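Local coordinates for protein peptidoglycan-N-acetylglucosamine deacetylase BC_1974 (Bacillus cereus, PDB 5N1P) that removes the acetyl group from N-acetylglucosamine residues of peptidoglycan by metal-dependent hydrolysis, with zinc, cobalt or nickel as cofactor, at residues K24-F32 with K181-Y190. Sequence-based numbering, arbitrary orientation.
Sequences KQHDAKATF and KEKGYEFEAY
Two neighbouring helix-to-strand connections of the NodB homology (CE4) fold meet where K181 reaches H26, F187 backs onto A28 and the backbone N of Y190 bonds to the T31 hydroxyl. Helices 16-25 and 167-182 both end in Schellman motifs, with D27 and G184 at the positive-phi positions, and the two segments then run side by side into the core. Strands 31-34 and 185-187 both pair with strand 2-9.

K181 spans the gap at the helix ends. Its side chain is fully extended beyond CG, long enough for K181 NZ to reach the carbonyl O of H26 at 3.0 Å, in the carbonyl plane and on a lone pair. The ammonium also lies at the edge of the imidazole, whose ND1 is held by the carbonyl of T22. Deeper in, small A28 lets the backbones approach, its CB 3.8 Å from CB of F187, while the F187 ring leads away to pack on L177 and L180 of helix 167-182.

A lone backbone bond follows, K29 N to F187 O at 3.3 Å, with the donor well above the carbonyl plane. K29 CB lies against the backbone at A189 N, and the bent lysine side chain carries its end away. The segments come closest at A30 and A189, CA atoms 4.3 Å apart, where methyl side chains suit the tight fit: A189 CB is 3.2 Å from A30 O.

T31 closes the contact. With chi1 at -62°, OG1 sits beside its own backbone N and accepts a nearly straight bond (165°) from Y190 N at 2.9 Å. The Y190 ring leads away to Y55 and W122, its OH bonded to H195. A water 2.7 Å from T31 OG1 donates to E188 O. The threonine thus satisfies Y190 N directly and E188 O through a water where regular sheet pairing is lacking, its side chain about 7 Å from that of D9, the probable proton acceptor.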
ATOM      1  N   LYS A  24       9.209  13.272   0.884  1.00 31.22           N
ATOM      2  CA  LYS A  24       9.179  14.698   0.561  1.00 36.35           C
ATOM      3  C   LYS A  24      10.544  15.210   0.107  1.00 38.22           C
ATOM      4  O   LYS A  24      10.632  16.000  -0.836  1.00 39.21           O
ATOM      5  CB  LYS A  24       8.694  15.511   1.763  1.00 36.68           C
ATOM      6  CG  LYS A  24       8.554  17.003   1.475  1.00 50.06           C
ATOM      7  CD  LYS A  24       8.141  17.773   2.715  1.00 62.09           C
ATOM      8  CE  LYS A  24       6.751  17.374   3.183  1.00 67.12           C
ATOM      9  NZ  LYS A  24       6.283  18.235   4.306  1.00 73.24           N
ATOM     10  N   GLN A  25      11.602  14.753   0.771  1.00 33.35           N
ATOM     11  CA  GLN A  25      12.972  15.158   0.440  1.00 35.02           C
ATOM     12  C   GLN A  25      13.408  14.687  -0.949  1.00 39.52           C
ATOM     13  O   GLN A  25      14.342  15.244  -1.535  1.00 43.73           O
ATOM     14  CB  GLN A  25      13.939  14.636   1.505  1.00 41.56           C
ATOM     15  CG  GLN A  25      13.863  15.410   2.821  1.00 58.73           C
ATOM     16  CD  GLN A  25      14.452  14.650   3.996  1.00 68.20           C
ATOM     17  OE1 GLN A  25      15.061  13.595   3.823  1.00 74.14           O
ATOM     18  NE2 GLN A  25      14.275  15.188   5.198  1.00 68.66           N
ATOM     19  N   HIS A  26      12.724  13.673  -1.478  1.00 38.86           N
ATOM     20  CA  HIS A  26      12.998  13.188  -2.833  1.00 42.62           C
ATOM     21  C   HIS A  26      11.847  13.497  -3.791  1.00 39.04           C
ATOM     22  O   HIS A  26      11.821  12.985  -4.911  1.00 41.31           O
ATOM     23  CB  HIS A  26      13.261  11.680  -2.835  1.00 48.52           C
ATOM     24  CG  HIS A  26      14.492  11.271  -2.088  1.00 50.79           C
ATOM     25  ND1 HIS A  26      14.507  11.090  -0.721  1.00 51.43           N
ATOM     26  CD2 HIS A  26      15.744  10.991  -2.518  1.00 58.39           C
ATOM     27  CE1 HIS A  26      15.717  10.723  -0.341  1.00 57.96           C
ATOM     28  NE2 HIS A  26      16.488  10.657  -1.413  1.00 63.30           N
ATOM     29  N   ASP A  27      10.909  14.331  -3.344  1.00 38.58           N
ATOM     30  CA  ASP A  27       9.720  14.695  -4.116  1.00 46.88           C
ATOM     31  C   ASP A  27       9.043  13.476  -4.734  1.00 42.34           C
ATOM     32  O   ASP A  27       8.661  13.480  -5.904  1.00 42.71           O
ATOM     33  CB  ASP A  27      10.076  15.715  -5.201  1.00 64.75           C
ATOM     34  CG  ASP A  27      10.520  17.046  -4.623  1.00 85.96           C
ATOM     35  OD1 ASP A  27       9.728  17.662  -3.877  1.00 95.06           O
ATOM     36  OD2 ASP A  27      11.659  17.476  -4.907  1.00 92.94           O
ATOM     37  N   ALA A  28       8.916  12.424  -3.935  1.00 31.64           N
ATOM     38  CA  ALA A  28       8.261  11.203  -4.369  1.00 27.76           C
ATOM     39  C   ALA A  28       6.876  11.127  -3.743  1.00 28.28           C
ATOM     40  O   ALA A  28       6.694  11.545  -2.603  1.00 29.89           O
ATOM     41  CB  ALA A  28       9.080   9.990  -3.978  1.00 32.71           C
ATOM     42  N   LYS A  29       5.909  10.613  -4.498  1.00 27.21           N
ATOM     43  CA  LYS A  29       4.553  10.415  -3.993  1.00 23.97           C
ATOM     44  C   LYS A  29       4.308   8.915  -3.919  1.00 24.56           C
ATOM     45  O   LYS A  29       4.796   8.158  -4.755  1.00 26.21           O
ATOM     46  CB  LYS A  29       3.518  11.097  -4.891  1.00 27.79           C
ATOM     47  CG  LYS A  29       3.688  12.613  -5.035  1.00 32.09           C
ATOM     48  CD  LYS A  29       3.653  13.315  -3.690  1.00 31.26           C
ATOM     49  CE  LYS A  29       3.417  14.822  -3.857  1.00 37.74           C
ATOM     50  NZ  LYS A  29       4.571  15.500  -4.505  1.00 41.83           N
ATOM     51  N   ALA A  30       3.563   8.477  -2.913  1.00 22.32           N
ATOM     52  CA  ALA A  30       3.385   7.057  -2.668  1.00 19.75           C
ATOM     53  C   ALA A  30       1.950   6.766  -2.269  1.00 19.28           C
ATOM     54  O   ALA A  30       1.101   7.669  -2.267  1.00 20.31           O
ATOM     55  CB  ALA A  30       4.348   6.593  -1.579  1.00 20.31           C
ATOM     56  N   THR A  31       1.688   5.501  -1.939  1.00 16.95           N
ATOM     57  CA  THR A  31       0.335   5.038  -1.633  1.00 18.19           C
ATOM     58  C   THR A  31       0.377   4.283  -0.314  1.00 17.92           C
ATOM     59  O   THR A  31       1.275   3.480  -0.097  1.00 18.80           O
ATOM     60  CB  THR A  31      -0.183   4.141  -2.775  1.00 19.22           C
ATOM     61  OG1 THR A  31      -0.235   4.914  -3.986  1.00 22.29           O
ATOM     62  CG2 THR A  31      -1.565   3.566  -2.471  1.00 20.36           C
ATOM     63  N   PHE A  32      -0.582   4.553   0.571  1.00 17.30           N
ATOM     64  CA  PHE A  32      -0.614   3.957   1.901  1.00 15.74           C
ATOM     65  C   PHE A  32      -1.907   3.199   2.095  1.00 18.15           C
ATOM     66  O   PHE A  32      -2.966   3.734   1.797  1.00 18.45           O
ATOM     67  CB  PHE A  32      -0.507   5.042   2.988  1.00 17.11           C
ATOM     68  CG  PHE A  32       0.835   5.708   3.035  1.00 16.48           C
ATOM     69  CD1 PHE A  32       1.126   6.778   2.207  1.00 17.70           C
ATOM     70  CD2 PHE A  32       1.825   5.222   3.869  1.00 17.99           C
ATOM     71  CE1 PHE A  32       2.373   7.370   2.228  1.00 20.46           C
ATOM     72  CE2 PHE A  32       3.076   5.815   3.911  1.00 21.66           C
ATOM     73  CZ  PHE A  32       3.353   6.893   3.085  1.00 21.99           C
ATOM     74  N   LYS A 181      15.038   5.774  -9.919  1.00 47.99           N
ATOM     75  CA  LYS A 181      15.160   7.028 -10.670  1.00 40.56           C
ATOM     76  C   LYS A 181      16.202   6.886 -11.765  1.00 54.00           C
ATOM     77  O   LYS A 181      16.037   7.405 -12.871  1.00 52.42           O
ATOM     78  CB  LYS A 181      15.533   8.197  -9.752  1.00 50.58           C
ATOM     79  CG  LYS A 181      14.393   8.695  -8.874  1.00 59.02           C
ATOM     80  CD  LYS A 181      14.787   9.934  -8.080  1.00 66.64           C
ATOM     81  CE  LYS A 181      13.656  10.382  -7.161  1.00 66.04           C
ATOM     82  NZ  LYS A 181      14.003  11.612  -6.398  1.00 68.95           N
ATOM     83  N   GLU A 182      17.271   6.167 -11.438  1.00 51.78           N
ATOM     84  CA  GLU A 182      18.355   5.919 -12.376  1.00 57.57           C
ATOM     85  C   GLU A 182      17.855   5.109 -13.562  1.00 63.17           C
ATOM     86  O   GLU A 182      18.367   5.243 -14.675  1.00 65.45           O
ATOM     87  CB  GLU A 182      19.508   5.199 -11.676  1.00 61.77           C
ATOM     88  CG  GLU A 182      20.480   6.137 -10.976  1.00 68.09           C
ATOM     89  CD  GLU A 182      21.307   5.442  -9.908  1.00 69.17           C
ATOM     90  OE1 GLU A 182      21.237   4.199  -9.816  1.00 61.80           O
ATOM     91  OE2 GLU A 182      22.037   6.141  -9.170  1.00 66.59           O
ATOM     92  N   LYS A 183      16.839   4.284 -13.328  1.00 56.38           N
ATOM     93  CA  LYS A 183      16.290   3.446 -14.387  1.00 56.43           C
ATOM     94  C   LYS A 183      15.085   4.077 -15.056  1.00 47.07           C
ATOM     95  O   LYS A 183      14.353   3.413 -15.788  1.00 57.53           O
ATOM     96  CB  LYS A 183      15.929   2.078 -13.842  1.00 50.06           C
ATOM     97  CG  LYS A 183      17.048   1.464 -13.051  1.00 51.92           C
ATOM     98  CD  LYS A 183      16.548   0.305 -12.228  1.00 51.83           C
ATOM     99  CE  LYS A 183      16.029  -0.812 -13.103  1.00 52.93           C
ATOM    100  NZ  LYS A 183      16.046  -2.095 -12.357  1.00 52.22           N
ATOM    101  N   GLY A 184      14.897   5.368 -14.806  1.00 53.19           N
ATOM    102  CA  GLY A 184      13.912   6.150 -15.523  1.00 54.13           C
ATOM    103  C   GLY A 184      12.498   6.037 -14.993  1.00 45.91           C
ATOM    104  O   GLY A 184      11.556   6.394 -15.695  1.00 55.05           O
ATOM    105  N   TYR A 185      12.342   5.542 -13.766  1.00 46.67           N
ATOM    106  CA  TYR A 185      11.028   5.526 -13.119  1.00 43.09           C
ATOM    107  C   TYR A 185      10.733   6.875 -12.472  1.00 46.28           C
ATOM    108  O   TYR A 185      11.618   7.492 -11.879  1.00 51.90           O
ATOM    109  CB  TYR A 185      10.931   4.421 -12.047  1.00 43.93           C
ATOM    110  CG  TYR A 185      10.811   3.009 -12.577  1.00 42.19           C
ATOM    111  CD1 TYR A 185       9.579   2.472 -12.935  1.00 40.48           C
ATOM    112  CD2 TYR A 185      11.937   2.208 -12.718  1.00 47.29           C
ATOM    113  CE1 TYR A 185       9.476   1.170 -13.418  1.00 42.46           C
ATOM    114  CE2 TYR A 185      11.845   0.917 -13.192  1.00 44.67           C
ATOM    115  CZ  TYR A 185      10.624   0.401 -13.551  1.00 44.17           C
ATOM    116  OH  TYR A 185      10.552  -0.891 -14.028  1.00 41.19           O
ATOM    117  N   GLU A 186       9.492   7.335 -12.593  1.00 41.35           N
ATOM    118  CA  GLU A 186       8.989   8.407 -11.742  1.00 45.43           C
ATOM    119  C   GLU A 186       8.165   7.789 -10.613  1.00 42.91           C
ATOM    120  O   GLU A 186       7.618   6.696 -10.764  1.00 40.14           O
ATOM    121  CB  GLU A 186       8.153   9.405 -12.544  1.00 46.48           C
ATOM    122  CG  GLU A 186       8.980  10.504 -13.209  1.00 60.07           C
ATOM    123  CD  GLU A 186       8.337  11.052 -14.472  1.00 79.49           C
ATOM    124  OE1 GLU A 186       7.094  11.034 -14.570  1.00 85.21           O
ATOM    125  OE2 GLU A 186       9.082  11.506 -15.368  1.00 89.99           O
ATOM    126  N   PHE A 187       8.084   8.478  -9.481  1.00 37.48           N
ATOM    127  CA  PHE A 187       7.342   7.958  -8.336  1.00 37.54           C
ATOM    128  C   PHE A 187       6.023   8.675  -8.121  1.00 41.60           C
ATOM    129  O   PHE A 187       5.991   9.832  -7.695  1.00 41.91           O
ATOM    130  CB  PHE A 187       8.195   8.049  -7.077  1.00 39.06           C
ATOM    131  CG  PHE A 187       9.316   7.059  -7.051  1.00 47.97           C
ATOM    132  CD1 PHE A 187       9.114   5.786  -6.537  1.00 54.82           C
ATOM    133  CD2 PHE A 187      10.557   7.385  -7.563  1.00 57.42           C
ATOM    134  CE1 PHE A 187      10.135   4.863  -6.520  1.00 62.13           C
ATOM    135  CE2 PHE A 187      11.583   6.468  -7.548  1.00 59.86           C
ATOM    136  CZ  PHE A 187      11.370   5.205  -7.026  1.00 56.16           C
ATOM    137  N   GLU A 188       4.929   7.974  -8.410  1.00 31.99           N
ATOM    138  CA  GLU A 188       3.610   8.574  -8.286  1.00 31.58           C
ATOM    139  C   GLU A 188       2.747   7.840  -7.290  1.00 29.06           C
ATOM    140  O   GLU A 188       2.946   6.652  -7.013  1.00 27.58           O
ATOM    141  CB  GLU A 188       2.885   8.606  -9.631  1.00 35.01           C
ATOM    142  CG  GLU A 188       3.494   9.568 -10.644  1.00 44.79           C
ATOM    143  CD  GLU A 188       2.543   9.871 -11.783  1.00 61.45           C
ATOM    144  OE1 GLU A 188       1.872   8.930 -12.256  1.00 59.36           O
ATOM    145  OE2 GLU A 188       2.468  11.045 -12.206  1.00 71.22           O
ATOM    146  N   ALA A 189       1.784   8.571  -6.750  1.00 28.95           N
ATOM    147  CA  ALA A 189       0.740   7.952  -5.948  1.00 26.87           C
ATOM    148  C   ALA A 189      -0.305   7.345  -6.867  1.00 25.90           C
ATOM    149  O   ALA A 189      -0.406   7.704  -8.033  1.00 27.18           O
ATOM    150  CB  ALA A 189       0.091   8.963  -5.032  1.00 27.41           C
ATOM    151  N   TYR A 190      -1.096   6.435  -6.325  1.00 24.03           N
ATOM    152  CA  TYR A 190      -2.296   5.996  -7.001  1.00 23.91           C
ATOM    153  C   TYR A 190      -3.249   7.144  -7.193  1.00 25.12           C
ATOM    154  O   TYR A 190      -3.374   8.014  -6.352  1.00 24.71           O
ATOM    155  CB  TYR A 190      -2.983   4.876  -6.222  1.00 21.49           C
ATOM    156  CG  TYR A 190      -4.304   4.419  -6.799  1.00 21.91           C
ATOM    157  CD1 TYR A 190      -4.347   3.448  -7.800  1.00 22.80           C
ATOM    158  CD2 TYR A 190      -5.516   4.929  -6.321  1.00 20.60           C
ATOM    159  CE1 TYR A 190      -5.558   3.013  -8.325  1.00 22.92           C
ATOM    160  CE2 TYR A 190      -6.725   4.505  -6.840  1.00 21.57           C
ATOM    161  CZ  TYR A 190      -6.740   3.535  -7.836  1.00 22.52           C
ATOM    162  OH  TYR A 190      -7.972   3.136  -8.316  1.00 25.41           O
TER
HETATM  163  O   HOH W   1       2.230   4.701  -5.118  1.00 22.21           O